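Local coordinates for protein Rna-directed RNA polymerase (Infectious pancreatic necrosis virus, PDB 3ZED) that probably copies the viral RNA genome as an RNA-dependent RNA polymerase and probably occurs both free and covalently attached to the genomic RNA, at residues N396-N409 against G512-E526. Sequence-based numbering, arbitrary orientation.
Sequences NTWYSIDLEKGEAN and GINFKIERELKNLRE. With K (potassium ion), chain K.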
loop_
_atom_site.group_PDB
_atom_site.type_symbol
_atom_site.label_atom_id
_atom_site.label_comp_id
_atom_site.label_asym_id
_atom_site.label_seq_id
_atom_site.Cartn_x
_atom_site.Cartn_y
_atom_site.Cartn_z
ATOM N N ASN B 396 -20.960 17.156 15.150
ATOM C CA ASN B 396 -21.421 15.947 15.849
ATOM C C ASN B 396 -21.666 14.780 14.853
ATOM O O ASN B 396 -22.606 13.989 15.020
ATOM C CB ASN B 396 -22.686 16.252 16.683
ATOM C CG ASN B 396 -23.026 15.173 17.682
ATOM O OD1 ASN B 396 -22.144 14.540 18.273
ATOM N ND2 ASN B 396 -24.313 14.907 17.855
ATOM N N THR B 397 -20.826 14.699 13.804
ATOM C CA THR B 397 -20.947 13.679 12.764
ATOM C C THR B 397 -19.558 13.136 12.386
ATOM O O THR B 397 -18.591 13.888 12.325
ATOM C CB THR B 397 -21.692 14.256 11.522
ATOM O OG1 THR B 397 -22.828 15.030 11.920
ATOM C CG2 THR B 397 -22.140 13.178 10.541
ATOM N N TRP B 398 -19.486 11.833 12.120
ATOM C CA TRP B 398 -18.286 11.128 11.674
ATOM C C TRP B 398 -18.423 10.847 10.173
ATOM O O TRP B 398 -19.421 10.249 9.730
ATOM C CB TRP B 398 -18.085 9.823 12.475
ATOM C CG TRP B 398 -16.927 8.986 12.013
ATOM C CD1 TRP B 398 -16.971 7.934 11.147
ATOM C CD2 TRP B 398 -15.545 9.116 12.420
ATOM N NE1 TRP B 398 -15.711 7.385 11.004
ATOM C CE2 TRP B 398 -14.822 8.081 11.787
ATOM C CE3 TRP B 398 -14.862 9.979 13.290
ATOM C CZ2 TRP B 398 -13.450 7.883 11.998
ATOM C CZ3 TRP B 398 -13.490 9.810 13.469
ATOM C CH2 TRP B 398 -12.801 8.769 12.836
ATOM N N TYR B 399 -17.440 11.318 9.396
ATOM C CA TYR B 399 -17.427 11.118 7.951
ATOM C C TYR B 399 -16.239 10.292 7.516
ATOM O O TYR B 399 -15.111 10.564 7.904
ATOM C CB TYR B 399 -17.411 12.451 7.183
ATOM C CG TYR B 399 -18.572 13.362 7.509
ATOM C CD1 TYR B 399 -19.770 13.276 6.804
ATOM C CD2 TYR B 399 -18.462 14.332 8.503
ATOM C CE1 TYR B 399 -20.836 14.131 7.087
ATOM C CE2 TYR B 399 -19.518 15.192 8.792
ATOM C CZ TYR B 399 -20.705 15.090 8.081
ATOM O OH TYR B 399 -21.760 15.923 8.387
ATOM N N SER B 400 -16.507 9.300 6.699
ATOM C CA SER B 400 -15.488 8.491 6.066
ATOM C C SER B 400 -15.461 8.899 4.607
ATOM O O SER B 400 -16.479 8.770 3.920
ATOM C CB SER B 400 -15.790 7.009 6.238
ATOM O OG SER B 400 -14.789 6.232 5.607
ATOM N N ILE B 401 -14.341 9.498 4.171
ATOM C CA ILE B 401 -14.162 9.979 2.806
ATOM C C ILE B 401 -13.038 9.180 2.164
ATOM O O ILE B 401 -11.941 9.098 2.722
ATOM C CB ILE B 401 -13.897 11.528 2.756
ATOM C CG1 ILE B 401 -15.051 12.324 3.393
ATOM C CG2 ILE B 401 -13.607 12.032 1.326
ATOM C CD1 ILE B 401 -14.641 13.084 4.551
ATOM N N ASP B 402 -13.310 8.586 0.998
ATOM C CA ASP B 402 -12.289 7.840 0.273
ATOM C C ASP B 402 -12.032 8.478 -1.043
ATOM O O ASP B 402 -12.987 8.870 -1.724
ATOM C CB ASP B 402 -12.708 6.383 0.032
ATOM C CG ASP B 402 -12.711 5.493 1.260
ATOM O OD1 ASP B 402 -12.191 5.925 2.313
ATOM O OD2 ASP B 402 -13.228 4.366 1.167
ATOM N N LEU B 403 -10.770 8.501 -1.459
ATOM C CA LEU B 403 -10.445 8.963 -2.801
ATOM C C LEU B 403 -11.092 7.998 -3.766
ATOM O O LEU B 403 -11.199 6.803 -3.461
ATOM C CB LEU B 403 -8.926 9.049 -3.039
ATOM C CG LEU B 403 -8.097 9.895 -2.055
ATOM C CD1 LEU B 403 -6.652 9.962 -2.505
ATOM C CD2 LEU B 403 -8.704 11.292 -1.832
ATOM N N GLU B 404 -11.625 8.514 -4.870
ATOM C CA GLU B 404 -12.288 7.641 -5.814
ATOM C C GLU B 404 -11.216 6.985 -6.659
ATOM O O GLU B 404 -10.522 7.682 -7.387
ATOM C CB GLU B 404 -13.316 8.414 -6.658
ATOM C CG GLU B 404 -13.937 7.570 -7.758
ATOM C CD GLU B 404 -14.903 8.261 -8.701
ATOM O OE1 GLU B 404 -14.775 9.488 -8.914
ATOM O OE2 GLU B 404 -15.771 7.554 -9.260
ATOM N N LYS B 405 -11.069 5.648 -6.524
ATOM C CA LYS B 405 -10.088 4.830 -7.252
ATOM C C LYS B 405 -8.747 5.522 -7.138
ATOM O O LYS B 405 -8.145 5.847 -8.160
ATOM C CB LYS B 405 -10.522 4.642 -8.733
ATOM C CG LYS B 405 -11.796 3.823 -8.876
ATOM C CD LYS B 405 -12.402 3.922 -10.260
ATOM C CE LYS B 405 -13.734 3.220 -10.310
ATOM N NZ LYS B 405 -14.860 4.120 -9.927
ATOM N N GLY B 406 -8.379 5.842 -5.887
ATOM C CA GLY B 406 -7.215 6.626 -5.467
ATOM C C GLY B 406 -6.063 6.816 -6.434
ATOM O O GLY B 406 -5.802 7.935 -6.884
ATOM N N GLU B 407 -5.348 5.711 -6.715
ATOM C CA GLU B 407 -4.165 5.581 -7.577
ATOM C C GLU B 407 -4.293 6.310 -8.937
ATOM O O GLU B 407 -3.311 6.880 -9.412
ATOM C CB GLU B 407 -3.869 4.088 -7.834
ATOM C CG GLU B 407 -3.300 3.343 -6.630
ATOM C CD GLU B 407 -4.293 2.677 -5.689
ATOM O OE1 GLU B 407 -5.414 3.205 -5.518
ATOM O OE2 GLU B 407 -3.943 1.623 -5.108
ATOM N N ALA B 408 -5.501 6.314 -9.538
ATOM C CA ALA B 408 -5.784 6.938 -10.847
ATOM C C ALA B 408 -5.654 8.467 -10.811
ATOM O O ALA B 408 -5.479 9.078 -11.871
ATOM C CB ALA B 408 -7.185 6.544 -11.328
ATOM N N ASN B 409 -5.742 9.088 -9.613
ATOM C CA ASN B 409 -5.632 10.553 -9.416
ATOM C C ASN B 409 -4.164 11.024 -9.336
ATOM O O ASN B 409 -3.888 12.229 -9.344
ATOM C CB ASN B 409 -6.350 10.972 -8.134
ATOM C CG ASN B 409 -7.837 10.733 -8.155
ATOM O OD1 ASN B 409 -8.619 11.516 -8.693
ATOM N ND2 ASN B 409 -8.267 9.669 -7.529
ATOM N N GLY B 512 -8.140 18.364 -8.384
ATOM C CA GLY B 512 -7.999 17.406 -9.486
ATOM C C GLY B 512 -8.083 15.976 -8.966
ATOM O O GLY B 512 -7.770 15.023 -9.691
ATOM N N ILE B 513 -8.509 15.821 -7.678
ATOM C CA ILE B 513 -8.591 14.541 -6.977
ATOM C C ILE B 513 -10.063 14.212 -6.721
ATOM O O ILE B 513 -10.762 14.967 -6.044
ATOM C CB ILE B 513 -7.734 14.553 -5.667
ATOM C CG1 ILE B 513 -6.250 14.837 -5.982
ATOM C CG2 ILE B 513 -7.859 13.211 -4.907
ATOM C CD1 ILE B 513 -5.405 15.407 -4.801
ATOM N N ASN B 514 -10.528 13.088 -7.282
ATOM C CA ASN B 514 -11.890 12.582 -7.100
ATOM C C ASN B 514 -12.007 11.915 -5.751
ATOM O O ASN B 514 -11.101 11.192 -5.339
ATOM C CB ASN B 514 -12.250 11.569 -8.200
ATOM C CG ASN B 514 -12.244 12.086 -9.609
ATOM O OD1 ASN B 514 -11.492 12.984 -9.962
ATOM N ND2 ASN B 514 -13.039 11.489 -10.462
ATOM N N PHE B 515 -13.131 12.106 -5.079
ATOM C CA PHE B 515 -13.358 11.456 -3.789
ATOM C C PHE B 515 -14.834 11.320 -3.565
ATOM O O PHE B 515 -15.633 12.007 -4.213
ATOM C CB PHE B 515 -12.709 12.259 -2.629
ATOM C CG PHE B 515 -13.085 13.729 -2.558
ATOM C CD1 PHE B 515 -14.330 14.126 -2.082
ATOM C CD2 PHE B 515 -12.184 14.715 -2.945
ATOM C CE1 PHE B 515 -14.684 15.481 -2.047
ATOM C CE2 PHE B 515 -12.522 16.070 -2.873
ATOM C CZ PHE B 515 -13.769 16.446 -2.425
ATOM N N LYS B 516 -15.216 10.466 -2.620
ATOM C CA LYS B 516 -16.624 10.343 -2.259
ATOM C C LYS B 516 -16.778 10.063 -0.794
ATOM O O LYS B 516 -15.900 9.477 -0.154
ATOM C CB LYS B 516 -17.435 9.349 -3.111
ATOM C CG LYS B 516 -16.836 7.992 -3.418
ATOM C CD LYS B 516 -17.775 7.240 -4.376
ATOM C CE LYS B 516 -17.095 6.135 -5.154
ATOM N NZ LYS B 516 -17.431 4.786 -4.623
ATOM N N ILE B 517 -17.892 10.550 -0.250
ATOM C CA ILE B 517 -18.278 10.338 1.132
ATOM C C ILE B 517 -18.844 8.935 1.158
ATOM O O ILE B 517 -19.869 8.663 0.524
ATOM C CB ILE B 517 -19.251 11.441 1.655
ATOM C CG1 ILE B 517 -18.523 12.775 1.911
ATOM C CG2 ILE B 517 -19.910 10.983 2.958
ATOM C CD1 ILE B 517 -18.097 13.566 0.749
ATOM N N GLU B 518 -18.133 8.036 1.839
ATOM C CA GLU B 518 -18.463 6.618 1.931
ATOM C C GLU B 518 -19.345 6.290 3.117
ATOM O O GLU B 518 -20.065 5.280 3.087
ATOM C CB GLU B 518 -17.171 5.780 2.011
ATOM C CG GLU B 518 -16.358 5.799 0.720
ATOM C CD GLU B 518 -16.969 5.153 -0.516
ATOM O OE1 GLU B 518 -18.086 4.589 -0.429
ATOM O OE2 GLU B 518 -16.305 5.187 -1.576
ATOM N N ARG B 519 -19.289 7.123 4.165
ATOM C CA ARG B 519 -20.053 6.903 5.386
ATOM C C ARG B 519 -20.291 8.196 6.111
ATOM O O ARG B 519 -19.409 9.044 6.191
ATOM C CB ARG B 519 -19.292 5.926 6.303
ATOM C CG ARG B 519 -20.115 5.372 7.447
ATOM C CD ARG B 519 -19.531 4.077 7.957
ATOM N NE ARG B 519 -19.523 3.026 6.941
ATOM C CZ ARG B 519 -19.662 1.744 7.218
ATOM N NH1 ARG B 519 -19.828 1.348 8.463
ATOM N NH2 ARG B 519 -19.633 0.843 6.245
ATOM N N GLU B 520 -21.484 8.326 6.659
ATOM C CA GLU B 520 -21.909 9.442 7.468
ATOM C C GLU B 520 -22.552 8.851 8.715
ATOM O O GLU B 520 -23.551 8.127 8.634
ATOM C CB GLU B 520 -22.860 10.359 6.686
ATOM C CG GLU B 520 -23.355 11.547 7.493
ATOM C CD GLU B 520 -24.449 12.376 6.854
ATOM O OE1 GLU B 520 -25.347 11.786 6.211
ATOM O OE2 GLU B 520 -24.437 13.614 7.046
ATOM N N LEU B 521 -21.931 9.100 9.857
ATOM C CA LEU B 521 -22.408 8.594 11.141
ATOM C C LEU B 521 -22.921 9.800 11.921
ATOM O O LEU B 521 -22.144 10.519 12.548
ATOM C CB LEU B 521 -21.258 7.837 11.861
ATOM C CG LEU B 521 -21.580 7.066 13.111
ATOM C CD1 LEU B 521 -22.669 6.049 12.847
ATOM C CD2 LEU B 521 -20.336 6.345 13.629
ATOM N N LYS B 522 -24.226 10.062 11.801
ATOM C CA LYS B 522 -24.916 11.194 12.428
ATOM C C LYS B 522 -25.128 10.976 13.927
ATOM O O LYS B 522 -25.162 9.829 14.391
ATOM C CB LYS B 522 -26.268 11.442 11.744
ATOM C CG LYS B 522 -26.153 12.189 10.427
ATOM C CD LYS B 522 -27.506 12.359 9.754
ATOM C CE LYS B 522 -27.437 13.318 8.587
ATOM N NZ LYS B 522 -28.589 13.159 7.653
ATOM N N ASN B 523 -25.307 12.094 14.676
ATOM C CA ASN B 523 -25.555 12.134 16.123
ATOM C C ASN B 523 -24.513 11.269 16.827
ATOM O O ASN B 523 -24.839 10.285 17.492
ATOM C CB ASN B 523 -27.012 11.682 16.458
ATOM C CG ASN B 523 -28.095 12.370 15.652
ATOM O OD1 ASN B 523 -28.270 13.587 15.712
ATOM N ND2 ASN B 523 -28.850 11.603 14.879
ATOM N N LEU B 524 -23.238 11.607 16.593
ATOM C CA LEU B 524 -22.074 10.861 17.085
ATOM C C LEU B 524 -22.023 10.814 18.609
ATOM O O LEU B 524 -21.852 9.726 19.133
ATOM C CB LEU B 524 -20.769 11.430 16.496
ATOM C CG LEU B 524 -19.473 10.635 16.777
ATOM C CD1 LEU B 524 -19.609 9.148 16.396
ATOM C CD2 LEU B 524 -18.265 11.292 16.099
ATOM N N ARG B 525 -22.188 11.958 19.310
ATOM C CA ARG B 525 -22.200 12.021 20.782
ATOM C C ARG B 525 -23.177 11.014 21.388
ATOM O O ARG B 525 -22.829 10.282 22.305
ATOM C CB ARG B 525 -22.620 13.425 21.256
ATOM C CG ARG B 525 -21.494 14.397 21.531
ATOM C CD ARG B 525 -22.053 15.769 21.891
ATOM N NE ARG B 525 -21.030 16.806 21.752
ATOM C CZ ARG B 525 -20.919 17.604 20.698
ATOM N NH1 ARG B 525 -21.792 17.526 19.704
ATOM N NH2 ARG B 525 -19.942 18.499 20.638
ATOM N N GLU B 526 -24.419 11.026 20.873
ATOM C CA GLU B 526 -25.559 10.208 21.277
ATOM C C GLU B 526 -25.270 8.736 21.003
ATOM O O GLU B 526 -25.488 7.937 21.895
ATOM C CB GLU B 526 -26.855 10.661 20.556
ATOM C CG GLU B 526 -27.260 12.127 20.738
ATOM C CD GLU B 526 -26.535 13.200 19.934
ATOM O OE1 GLU B 526 -25.594 12.861 19.181
ATOM O OE2 GLU B 526 -26.866 14.395 20.110
HETATM K K K K . -8.905 13.038 -10.994
HETATM O O HOH W 1 -4.945 14.769 -9.362
#
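Strands 397-403 and 515-521 run antiparallel, their axes 147° apart, from the Trp398–Leu521 pair to Leu403–Phe515, with a classic beta bulge where the carbonyl of Ser400 takes the amides of both Glu518 (N to O 2.8 Å) and Arg519, the latter longer. On one face Ile401 and Ile517 lie side by side, CG1 to CG1 at 3.8 Å, and Glu520 lays its CG 3.6 Å from CE1 of Tyr399, pointing the same way as the ring. On the other face CB of Trp398 meets CB of Leu521, while its indole leads away toward Ile372 of helix 364-377. Strand 515-521 is the edge strand of a four-stranded antiparallel sheet, next to 397-403 and followed by 389-394 and 382-386, within the catalytic region of this birnavirus polymerase. Where helix 524-533 begins, Asn396, with CG anti to its N (chi1 -166°), turns its amide to the first turn, where OD1 accepts from Arg525 N at 2.8 Å and ND2 donates to the syn lone pair of Glu526 OE1, also at 2.8 Å. A potassium ion marks the opposite end, bound by Asn409 OD1 at 2.8 Å, Gly512 O at 2.6 Å and Asn514 OD1; Val177, Asn182 and Asn184 complete the site. The same Asn409 OD1 receives Asn514 N from above its carbonyl plane, while Asn409 ND2 donates to the carbonyls of Glu404 and Gly406, fixing the amide's rotation. Asn514 ND2 in turn meets Glu404 OE1 at 3.1 Å from above the carboxylate, which also forms a salt bridge with Arg181.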